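PDB 6PXA: chloramphenicol acetyltransferase from Aliivibrio fischeri, which probably transfers the acetyl group of acetyl-CoA to the 3-hydroxyl of chloramphenicol, a reaction that inactivates the antibiotic. Local coordinates for residues A6-S9 and W10-Q14; E43-A46 and V47-L50; M200-L203 and C204-H207. All coordinates share one frame; numbering follows the deposited sequence.

Interaction 1. Residues A6-S9 and W10-Q14; sequences AFNS and WLEGQ. With TCH (taurocholic acid), chain M.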
ATOM      1  N   ALA B   6      -5.547 -16.595 -10.682  1.00 55.19           N
ATOM      2  CA  ALA B   6      -4.325 -17.081 -11.316  1.00 55.21           C
ATOM      3  C   ALA B   6      -3.642 -18.170 -10.508  1.00 51.87           C
ATOM      4  O   ALA B   6      -2.933 -19.004 -11.084  1.00 47.36           O
ATOM      5  CB  ALA B   6      -3.353 -15.924 -11.544  1.00 51.58           C
ATOM      6  N   PHE B   7      -3.841 -18.176  -9.192  1.00 54.07           N
ATOM      7  CA  PHE B   7      -3.178 -19.096  -8.277  1.00 51.45           C
ATOM      8  C   PHE B   7      -4.210 -19.802  -7.405  1.00 48.77           C
ATOM      9  O   PHE B   7      -5.199 -19.190  -6.993  1.00 50.97           O
ATOM     10  CB  PHE B   7      -2.189 -18.348  -7.382  1.00 48.25           C
ATOM     11  CG  PHE B   7      -1.059 -17.690  -8.131  1.00 44.81           C
ATOM     12  CD1 PHE B   7      -1.219 -16.442  -8.687  1.00 39.59           C
ATOM     13  CD2 PHE B   7       0.161 -18.321  -8.255  1.00 43.02           C
ATOM     14  CE1 PHE B   7      -0.187 -15.835  -9.348  1.00 43.65           C
ATOM     15  CE2 PHE B   7       1.188 -17.720  -8.912  1.00 44.41           C
ATOM     16  CZ  PHE B   7       1.008 -16.478  -9.469  1.00 41.33           C
ATOM     17  N   ASN B   8      -3.964 -21.084  -7.113  1.00 46.56           N
ATOM     18  CA  ASN B   8      -4.860 -21.877  -6.280  1.00 51.71           C
ATOM     19  C   ASN B   8      -4.472 -21.869  -4.808  1.00 49.13           C
ATOM     20  O   ASN B   8      -5.333 -22.078  -3.951  1.00 49.09           O
ATOM     21  CB  ASN B   8      -4.913 -23.322  -6.777  1.00 60.61           C
ATOM     22  CG  ASN B   8      -5.751 -23.478  -8.037  1.00 72.45           C
ATOM     23  OD1 ASN B   8      -6.492 -22.569  -8.425  1.00 78.72           O
ATOM     24  ND2 ASN B   8      -5.651 -24.640  -8.670  1.00 72.21           N
ATOM     25  N   SER B   9      -3.203 -21.644  -4.484  1.00 48.45           N
ATOM     26  CA  SER B   9      -2.832 -21.420  -3.092  1.00 45.80           C
ATOM     27  C   SER B   9      -1.548 -20.615  -3.082  1.00 46.06           C
ATOM     28  O   SER B   9      -0.866 -20.497  -4.105  1.00 43.46           O
ATOM     29  CB  SER B   9      -2.665 -22.736  -2.309  1.00 54.27           C
ATOM     30  OG  SER B   9      -1.540 -23.459  -2.764  1.00 64.68           O
ATOM     31  N   TRP B  10      -1.223 -20.052  -1.921  1.00 43.06           N
ATOM     32  CA  TRP B  10       0.032 -19.316  -1.821  1.00 43.83           C
ATOM     33  C   TRP B  10       1.243 -20.224  -1.742  1.00 41.38           C
ATOM     34  O   TRP B  10       2.367 -19.725  -1.641  1.00 44.06           O
ATOM     35  CB  TRP B  10       0.013 -18.365  -0.615  1.00 43.85           C
ATOM     36  CG  TRP B  10      -0.572 -18.916   0.643  1.00 40.48           C
ATOM     37  CD1 TRP B  10      -1.895 -18.873   1.027  1.00 42.95           C
ATOM     38  CD2 TRP B  10       0.134 -19.565   1.716  1.00 42.66           C
ATOM     39  NE1 TRP B  10      -2.050 -19.465   2.267  1.00 50.45           N
ATOM     40  CE2 TRP B  10      -0.825 -19.889   2.718  1.00 47.00           C
ATOM     41  CE3 TRP B  10       1.475 -19.892   1.936  1.00 45.97           C
ATOM     42  CZ2 TRP B  10      -0.481 -20.555   3.911  1.00 46.76           C
ATOM     43  CZ3 TRP B  10       1.819 -20.535   3.116  1.00 52.10           C
ATOM     44  CH2 TRP B  10       0.837 -20.860   4.098  1.00 47.66           C
ATOM     45  N   LEU B  11       1.045 -21.540  -1.746  1.00 43.85           N
ATOM     46  CA  LEU B  11       2.153 -22.470  -1.850  1.00 49.61           C
ATOM     47  C   LEU B  11       2.716 -22.513  -3.259  1.00 51.07           C
ATOM     48  O   LEU B  11       3.817 -23.028  -3.454  1.00 50.14           O
ATOM     49  CB  LEU B  11       1.715 -23.877  -1.440  1.00 48.38           C
ATOM     50  CG  LEU B  11       1.089 -24.120  -0.051  1.00 46.67           C
ATOM     51  CD1 LEU B  11       0.842 -25.575   0.186  1.00 47.75           C
ATOM     52  CD2 LEU B  11       1.937 -23.535   1.072  1.00 47.16           C
ATOM     53  N   GLU B  12       1.986 -21.955  -4.222  1.00 47.00           N
ATOM     54  CA  GLU B  12       2.289 -22.059  -5.639  1.00 46.46           C
ATOM     55  C   GLU B  12       3.021 -20.823  -6.125  1.00 47.14           C
ATOM     56  O   GLU B  12       2.636 -19.690  -5.807  1.00 46.54           O
ATOM     57  CB  GLU B  12       1.006 -22.220  -6.456  1.00 52.77           C
ATOM     58  CG  GLU B  12       0.246 -23.518  -6.248  1.00 60.15           C
ATOM     59  CD  GLU B  12      -0.973 -23.609  -7.162  1.00 70.91           C
ATOM     60  OE1 GLU B  12      -1.615 -22.563  -7.409  1.00 71.69           O
ATOM     61  OE2 GLU B  12      -1.272 -24.716  -7.661  1.00 75.98           O
ATOM     62  N   GLY B  13       4.059 -21.047  -6.932  1.00 46.05           N
ATOM     63  CA  GLY B  13       4.710 -19.976  -7.653  1.00 47.41           C
ATOM     64  C   GLY B  13       4.621 -20.193  -9.156  1.00 47.12           C
ATOM     65  O   GLY B  13       4.437 -21.328  -9.611  1.00 47.47           O
ATOM     66  N   GLN B  14       4.735 -19.112  -9.928  1.00 40.74           N
ATOM     67  CA  GLN B  14       4.671 -19.152 -11.387  1.00 46.48           C
ATOM     68  C   GLN B  14       6.046 -18.829 -11.956  1.00 44.07           C
ATOM     69  O   GLN B  14       6.536 -17.708 -11.803  1.00 49.92           O
ATOM     70  CB  GLN B  14       3.631 -18.166 -11.914  1.00 61.95           C
ATOM     71  CG  GLN B  14       2.312 -18.804 -12.317  1.00 73.40           C
ATOM     72  CD  GLN B  14       2.433 -19.609 -13.603  1.00 79.93           C
ATOM     73  OE1 GLN B  14       3.365 -19.415 -14.383  1.00 85.78           O
ATOM     74  NE2 GLN B  14       1.487 -20.514 -13.830  1.00 80.67           N
TER
HETATM   75  C1  TCH M 301       5.040 -23.018   3.567  1.00 65.23           C
HETATM   76  C2  TCH M 301       5.028 -24.539   3.169  1.00 64.00           C
HETATM   77  C3  TCH M 301       6.259 -25.274   3.772  1.00 68.30           C
HETATM   78  O3  TCH M 301       6.292 -26.563   3.294  1.00 72.53           O
HETATM   79  C4  TCH M 301       7.629 -24.563   3.444  1.00 62.79           C
HETATM   80  C5  TCH M 301       7.621 -23.045   3.755  1.00 59.10           C
HETATM   81  C6  TCH M 301       8.957 -22.371   3.332  1.00 56.21           C
HETATM   82  C7  TCH M 301       9.076 -22.116   1.772  1.00 56.08           C
HETATM   83  O7  TCH M 301       9.288 -23.325   1.125  1.00 50.63           O
HETATM   84  C8  TCH M 301       7.813 -21.426   1.206  1.00 54.82           C
HETATM   85  C9  TCH M 301       6.515 -22.237   1.616  1.00 59.02           C
HETATM   86  C10 TCH M 301       6.364 -22.331   3.150  1.00 63.31           C
HETATM   87  C11 TCH M 301       5.290 -21.607   0.923  1.00 59.89           C
HETATM   88  C12 TCH M 301       5.416 -21.411  -0.502  1.00 59.93           C
HETATM   89  O12 TCH M 301       5.376 -22.624  -1.205  1.00 53.46           O
HETATM   90  C13 TCH M 301       6.840 -20.719  -0.917  1.00 63.52           C
HETATM   91  C14 TCH M 301       7.872 -21.398  -0.360  1.00 59.09           C
HETATM   92  C15 TCH M 301       9.168 -20.580  -0.843  1.00 59.04           C
HETATM   93  C16 TCH M 301       8.839 -20.240  -2.214  1.00 59.25           C
HETATM   94  C17 TCH M 301       7.390 -20.705  -2.447  1.00 60.84           C
HETATM   95  C18 TCH M 301       6.794 -19.265  -0.421  1.00 66.54           C
HETATM   96  C19 TCH M 301       6.325 -20.914   3.742  1.00 60.37           C
HETATM   97  O1S TCH M 301      11.340 -24.953  -9.165  1.00 58.28           O
HETATM   98  C20 TCH M 301       6.726 -19.827  -3.402  1.00 55.88           C
HETATM   99  C21 TCH M 301       5.245 -20.186  -3.710  1.00 51.00           C
HETATM  100  C22 TCH M 301       7.486 -20.099  -4.724  1.00 59.28           C
HETATM  101  C23 TCH M 301       7.208 -21.486  -5.286  1.00 57.83           C
HETATM  102  C24 TCH M 301       8.017 -21.702  -6.556  1.00 56.17           C
HETATM  103  N24 TCH M 301       9.398 -22.102  -6.456  1.00 55.78           N
HETATM  104  O24 TCH M 301       7.526 -21.531  -7.609  1.00 47.87           O
HETATM  105  C25 TCH M 301      10.188 -22.325  -7.654  1.00 49.94           C
HETATM  106  C26 TCH M 301      11.518 -22.892  -7.191  1.00 56.12           C
HETATM  107  S26 TCH M 301      12.322 -23.773  -8.557  1.00 60.57           S
HETATM  108  O2S TCH M 301      12.566 -22.640  -9.730  1.00 58.85           O
HETATM  109  O3S TCH M 301      13.724 -24.396  -7.949  1.00 57.90           O
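Ser-9 and Glu-12 close a type I beta turn, with Glu-12 N donating to Ser-9 O at 3.2 Å. The turn lies in the loop before strand 14-15 and forms part of the taurocholic acid pocket.

The Glu-12 side chain folds back over the start of the turn. Its CG lies beside the backbone N (chi1 -67°) and the chain runs on extended. This brings OE1 to Asn-8 N at 2.8 Å. The backbone N-H of Asn-8 meets OE1 on the syn side, 29° out of the carboxylate plane. Ser-9 N adds a weak bond to the same oxygen, so one carboxylate oxygen gathers two successive backbone N-H groups. Ser-9 OG also takes a weak bond from Leu-11 N.

Phe-7 packs against the other end of the loop. Its CE2 touches Gln-14 CG at 3.7 Å, and the ring and amide planes are 73° apart. Trp-10 leads into the trimer interface. Its NE1 bonds to Asp-53 of the second subunit, and its ring meets Tyr-49 of that subunit edge-to-face.

The ligand bridges the same interface, since it also bonds to Ser-104 N of the second subunit. Gly-13 lets it come close, with CA 3.2 Å from ligand O24. The ligand hydroxyl O12 donates to Leu-11 O at 2.8 Å.

Interaction 2. Residues E43-A46 and V47-L50; sequences EEQA and VRYL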
ATOM      1  N   GLU B  43       1.800 -10.598 -15.478  1.00 42.35           N
ATOM      2  CA  GLU B  43       1.677  -9.586 -16.529  1.00 40.17           C
ATOM      3  C   GLU B  43       0.403  -8.764 -16.437  1.00 41.87           C
ATOM      4  O   GLU B  43       0.340  -7.687 -17.034  1.00 45.72           O
ATOM      5  CB  GLU B  43       1.747 -10.222 -17.929  1.00 37.36           C
ATOM      6  CG  GLU B  43       3.155 -10.631 -18.305  1.00 41.02           C
ATOM      7  CD  GLU B  43       3.278 -10.981 -19.784  1.00 49.32           C
ATOM      8  OE1 GLU B  43       2.594 -11.914 -20.247  1.00 52.64           O
ATOM      9  OE2 GLU B  43       4.055 -10.303 -20.476  1.00 51.04           O
ATOM     10  N   GLU B  44      -0.615  -9.218 -15.718  1.00 43.73           N
ATOM     11  CA  GLU B  44      -1.815  -8.398 -15.658  1.00 45.01           C
ATOM     12  C   GLU B  44      -1.937  -7.593 -14.376  1.00 45.62           C
ATOM     13  O   GLU B  44      -2.740  -6.665 -14.339  1.00 51.69           O
ATOM     14  CB  GLU B  44      -3.067  -9.246 -15.874  1.00 52.13           C
ATOM     15  CG  GLU B  44      -3.288 -10.321 -14.890  1.00 63.63           C
ATOM     16  CD  GLU B  44      -4.273 -11.355 -15.392  1.00 66.91           C
ATOM     17  OE1 GLU B  44      -4.713 -12.200 -14.587  1.00 67.12           O
ATOM     18  OE2 GLU B  44      -4.606 -11.325 -16.594  1.00 69.64           O
ATOM     19  N   GLN B  45      -1.112  -7.861 -13.367  1.00 42.03           N
ATOM     20  CA  GLN B  45      -1.269  -7.290 -12.024  1.00 38.89           C
ATOM     21  C   GLN B  45       0.006  -6.638 -11.503  1.00 36.01           C
ATOM     22  O   GLN B  45      -0.046  -5.564 -10.907  1.00 41.13           O
ATOM     23  CB  GLN B  45      -1.717  -8.430 -11.071  1.00 51.23           C
ATOM     24  CG  GLN B  45      -1.891  -8.043  -9.611  1.00 58.01           C
ATOM     25  CD  GLN B  45      -3.087  -7.152  -9.398  1.00 56.30           C
ATOM     26  OE1 GLN B  45      -4.047  -7.200 -10.160  1.00 60.44           O
ATOM     27  NE2 GLN B  45      -3.036  -6.325  -8.362  1.00 55.48           N
ATOM     28  N   ALA B  46       1.155  -7.262 -11.722  1.00 39.21           N
ATOM     29  CA  ALA B  46       2.427  -6.783 -11.202  1.00 36.32           C
ATOM     30  C   ALA B  46       3.116  -5.788 -12.126  1.00 35.82           C
ATOM     31  O   ALA B  46       3.785  -4.862 -11.651  1.00 38.01           O
ATOM     32  CB  ALA B  46       3.362  -7.976 -10.959  1.00 40.27           C
ATOM     33  N   VAL B  47       3.033  -5.987 -13.434  1.00 38.61           N
ATOM     34  CA  VAL B  47       3.712  -5.121 -14.393  1.00 38.91           C
ATOM     35  C   VAL B  47       2.682  -4.165 -14.956  1.00 35.64           C
ATOM     36  O   VAL B  47       1.722  -4.590 -15.608  1.00 39.88           O
ATOM     37  CB  VAL B  47       4.392  -5.932 -15.504  1.00 39.07           C
ATOM     38  CG1 VAL B  47       5.161  -4.994 -16.438  1.00 40.75           C
ATOM     39  CG2 VAL B  47       5.322  -6.953 -14.888  1.00 35.79           C
ATOM     40  N   ARG B  48       2.848  -2.878 -14.685  1.00 33.98           N
ATOM     41  CA  ARG B  48       1.772  -1.934 -14.951  1.00 36.90           C
ATOM     42  C   ARG B  48       2.212  -0.857 -15.924  1.00 32.69           C
ATOM     43  O   ARG B  48       3.324  -0.323 -15.823  1.00 31.68           O
ATOM     44  CB  ARG B  48       1.251  -1.282 -13.651  1.00 35.50           C
ATOM     45  CG  ARG B  48       0.851  -2.296 -12.613  1.00 35.25           C
ATOM     46  CD  ARG B  48       0.127  -1.652 -11.438  1.00 38.60           C
ATOM     47  NE  ARG B  48      -0.348  -2.647 -10.482  1.00 41.65           N
ATOM     48  CZ  ARG B  48      -0.969  -2.336  -9.348  1.00 41.03           C
ATOM     49  NH1 ARG B  48      -1.191  -1.060  -9.061  1.00 36.94           N
ATOM     50  NH2 ARG B  48      -1.377  -3.298  -8.528  1.00 40.93           N
ATOM     51  N   TYR B  49       1.303  -0.550 -16.853  1.00 35.48           N
ATOM     52  CA  TYR B  49       1.428   0.527 -17.832  1.00 35.15           C
ATOM     53  C   TYR B  49       2.495   0.228 -18.869  1.00 32.58           C
ATOM     54  O   TYR B  49       3.076   1.152 -19.430  1.00 32.31           O
ATOM     55  CB  TYR B  49       1.704   1.882 -17.168  1.00 30.42           C
ATOM     56  CG  TYR B  49       0.737   2.191 -16.038  1.00 31.54           C
ATOM     57  CD1 TYR B  49      -0.568   2.588 -16.308  1.00 35.50           C
ATOM     58  CD2 TYR B  49       1.135   2.076 -14.699  1.00 33.67           C
ATOM     59  CE1 TYR B  49      -1.464   2.889 -15.286  1.00 38.01           C
ATOM     60  CE2 TYR B  49       0.223   2.390 -13.650  1.00 32.14           C
ATOM     61  CZ  TYR B  49      -1.064   2.770 -13.951  1.00 36.81           C
ATOM     62  OH  TYR B  49      -1.964   3.063 -12.921  1.00 38.27           O
ATOM     63  N   LEU B  50       2.742  -1.054 -19.138  1.00 31.60           N
ATOM     64  CA  LEU B  50       3.704  -1.481 -20.170  1.00 29.77           C
ATOM     65  C   LEU B  50       2.975  -1.777 -21.483  1.00 32.51           C
ATOM     66  O   LEU B  50       2.292  -2.802 -21.611  1.00 34.81           O
ATOM     67  CB  LEU B  50       4.478  -2.705 -19.689  1.00 36.45           C
ATOM     68  CG  LEU B  50       5.678  -3.026 -20.581  1.00 37.80           C
ATOM     69  CD1 LEU B  50       6.548  -1.806 -20.697  1.00 40.69           C
ATOM     70  CD2 LEU B  50       6.456  -4.123 -19.953  1.00 44.40           C
TER
HETATM   71  O   HOH W   1      -0.692  -6.051  -7.235  1.00 47.86           O
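This is a local contact between Gln-45 and Arg-48, where the chain leaves the short helix that includes residues 43-45 and enters strand 47-48. It is a buried junction, and the charged end of Arg-48 reaches the third subunit.

The main link is a side-chain to backbone hydrogen bond. Arg-48 NE donates to Gln-45 O at 3.0 Å. The bond is nearly straight, with an N-H...O angle of 173°. The oxygen lies in the guanidinium plane, at its edge. With CG beside its own backbone N and the chain extended from CG to NE, the guanidinium reaches the Gln-45 carbonyl.

The Gln-45 side chain runs alongside in the same direction. Its CG is anti to the backbone N (chi1 178°), and a bend at chi2 then brings the amide near the guanidinium. The two planes are almost perpendicular, 83° apart. NE2 and NH2 are both donors and do not bond to each other. A water joins them instead. It accepts from Gln-45 NE2 at 2.6 Å and weakly from Arg-48 NH2 at 3.1 Å.

Strand 47-48 is the outermost strand, within this chain, of one parallel sheet of the left-handed beta-helix, the fold of hexapeptide-repeat acyltransferases. Arg-48 makes backbone bonds to Phe-85 and Met-87 on the neighbouring coil. Val-47 touches Ile-25 of strand 25-27, in another sheet of the same helix.

The Glu-43 carboxylate accepts from the backbone N atoms of Lys-21 and Asn-22. Arg-48 NH1 forms a salt bridge with Glu-133 of the third subunit.

Interaction 3. Residues M200-L203 and C204-H207; sequences MEIL and CSGH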
ATOM      1  N   MET B 200      25.136 -26.653  -4.490  1.00 57.03           N
ATOM      2  CA  MET B 200      23.922 -26.286  -3.774  1.00 56.06           C
ATOM      3  C   MET B 200      24.110 -26.303  -2.256  1.00 61.03           C
ATOM      4  O   MET B 200      23.506 -25.486  -1.549  1.00 57.84           O
ATOM      5  CB  MET B 200      22.784 -27.212  -4.197  1.00 56.83           C
ATOM      6  CG  MET B 200      21.448 -26.836  -3.596  1.00 56.09           C
ATOM      7  SD  MET B 200      20.996 -25.125  -3.932  1.00 57.18           S
ATOM      8  CE  MET B 200      21.039 -25.152  -5.729  1.00 52.80           C
ATOM      9  N   GLU B 201      24.936 -27.215  -1.739  1.00 59.71           N
ATOM     10  CA  GLU B 201      25.225 -27.235  -0.308  1.00 69.13           C
ATOM     11  C   GLU B 201      25.914 -25.954   0.140  1.00 65.75           C
ATOM     12  O   GLU B 201      25.701 -25.498   1.269  1.00 66.28           O
ATOM     13  CB  GLU B 201      26.087 -28.454   0.032  1.00 71.37           C
ATOM     14  CG  GLU B 201      25.731 -29.137   1.338  1.00 87.12           C
ATOM     15  CD  GLU B 201      26.682 -28.785   2.476  1.00100.12           C
ATOM     16  OE1 GLU B 201      27.197 -27.645   2.485  1.00102.77           O
ATOM     17  OE2 GLU B 201      26.915 -29.649   3.353  1.00102.65           O
ATOM     18  N   ILE B 202      26.735 -25.354  -0.722  1.00 60.33           N
ATOM     19  CA  ILE B 202      27.379 -24.097  -0.356  1.00 65.19           C
ATOM     20  C   ILE B 202      26.422 -22.918  -0.517  1.00 60.98           C
ATOM     21  O   ILE B 202      26.420 -22.003   0.314  1.00 65.15           O
ATOM     22  CB  ILE B 202      28.672 -23.884  -1.166  1.00 66.43           C
ATOM     23  CG1 ILE B 202      29.628 -25.065  -0.994  1.00 61.80           C
ATOM     24  CG2 ILE B 202      29.363 -22.601  -0.726  1.00 65.78           C
ATOM     25  CD1 ILE B 202      30.986 -24.848  -1.666  1.00 62.80           C
ATOM     26  N   LEU B 203      25.605 -22.901  -1.582  1.00 53.94           N
ATOM     27  CA  LEU B 203      24.668 -21.788  -1.772  1.00 51.71           C
ATOM     28  C   LEU B 203      23.619 -21.719  -0.653  1.00 53.16           C
ATOM     29  O   LEU B 203      23.154 -20.628  -0.300  1.00 54.33           O
ATOM     30  CB  LEU B 203      23.981 -21.896  -3.138  1.00 58.80           C
ATOM     31  CG  LEU B 203      24.840 -21.783  -4.418  1.00 50.56           C
ATOM     32  CD1 LEU B 203      24.080 -22.292  -5.630  1.00 50.32           C
ATOM     33  CD2 LEU B 203      25.300 -20.362  -4.648  1.00 51.08           C
ATOM     34  N   CYS B 204      23.235 -22.858  -0.089  1.00 56.05           N
ATOM     35  CA  CYS B 204      22.375 -22.899   1.097  1.00 55.79           C
ATOM     36  C   CYS B 204      23.196 -22.776   2.375  1.00 56.86           C
ATOM     37  O   CYS B 204      23.085 -23.582   3.291  1.00 58.67           O
ATOM     38  CB  CYS B 204      21.537 -24.175   1.103  1.00 55.83           C
ATOM     39  SG  CYS B 204      20.310 -24.235  -0.248  1.00 57.41           S
ATOM     40  N   SER B 205      24.021 -21.734   2.429  1.00 56.78           N
ATOM     41  CA  SER B 205      24.897 -21.448   3.557  1.00 57.43           C
ATOM     42  C   SER B 205      25.494 -20.071   3.326  1.00 56.02           C
ATOM     43  O   SER B 205      25.296 -19.451   2.273  1.00 59.12           O
ATOM     44  CB  SER B 205      26.005 -22.488   3.712  1.00 60.56           C
ATOM     45  OG  SER B 205      27.066 -22.211   2.811  1.00 59.51           O
ATOM     46  N   GLY B 206      26.239 -19.601   4.317  1.00 57.83           N
ATOM     47  CA  GLY B 206      26.891 -18.311   4.249  1.00 57.24           C
ATOM     48  C   GLY B 206      28.336 -18.367   3.808  1.00 58.54           C
ATOM     49  O   GLY B 206      29.010 -17.330   3.821  1.00 62.76           O
ATOM     50  N   HIS B 207      28.828 -19.534   3.394  1.00 59.67           N
ATOM     51  CA  HIS B 207      30.256 -19.735   3.130  1.00 63.77           C
ATOM     52  C   HIS B 207      30.588 -19.289   1.716  1.00 63.04           C
ATOM     53  O   HIS B 207      30.782 -20.094   0.801  1.00 70.89           O
ATOM     54  CB  HIS B 207      30.640 -21.189   3.360  1.00 76.43           C
ATOM     55  CG  HIS B 207      30.544 -21.603   4.790  1.00 86.19           C
ATOM     56  ND1 HIS B 207      31.449 -21.191   5.743  1.00 92.01           N
ATOM     57  CD2 HIS B 207      29.630 -22.361   5.439  1.00 92.36           C
ATOM     58  CE1 HIS B 207      31.109 -21.696   6.916  1.00 97.31           C
ATOM     59  NE2 HIS B 207      30.008 -22.409   6.759  1.00 95.56           N
TER
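Cys-204 N donates to Met-200 O at 3.0 Å, a regular helical bond at the end of helix 200-203. Cys-204 is the first residue to leave helical backbone angles. It is the centre of an inverse gamma turn, closed by a weak bond from Ser-205 N to Leu-203 O.

The Ser-205 hydroxyl makes the side-chain hydrogen bonds. OG stands between its own backbone N and carbonyl carbon (chi1 81°), where it can reach back to the helix. It donates to Ile-202 O at 2.6 Å. It also accepts from His-207 N at 3.3 Å in a nearly straight bond. One hydroxyl thus bridges the last turn of the helix and the start of the next one.

Among the apolar contacts, Met-200 bends at chi2 and chi3, and its SD lies 3.9 Å from Cys-204 SG. Ile-202 and Leu-203 also pack on Leu-211 of helix 208-219 and on Ile-98 of the second subunit. Separately, the Ile-202 CG2 methyl lies against the carbonyl oxygen of His-207, at 3.3 Å from His-207 O.

Glu-201 makes a weak, long ion pair with Lys-113 of that subunit. Its backbone O is buried with no partner in the model.

The bond from His-207 N to Ser-205 OG defines an ST turn. It joins two helices of the C-terminal region, with His-207 at the N-cap of helix 208-219, close to Glu-210, which can bind magnesium, although none is bound to this chain here.

The three contacts follow one another along the chain without overlap. Interaction 1 lies in the N-terminal loop before strand 14-15. Interaction 2 enters a parallel sheet of the beta-helix at strand 47-48. Interaction 3 joins two C-terminal helices. The centres of interactions 1 and 2 are about 18 Å apart, with nearest atoms about 5 Å apart. Interaction 3 is about 27 Å from interaction 1 and about 34 Å from interaction 2, centre to centre. Interactions 2 and 3 lie on opposite sides of the chain's centre. Interactions 1 and 3 touch the second subunit, whereas interaction 2 touches the third. Together these local contacts take part in both of the chain's interfaces in the trimer.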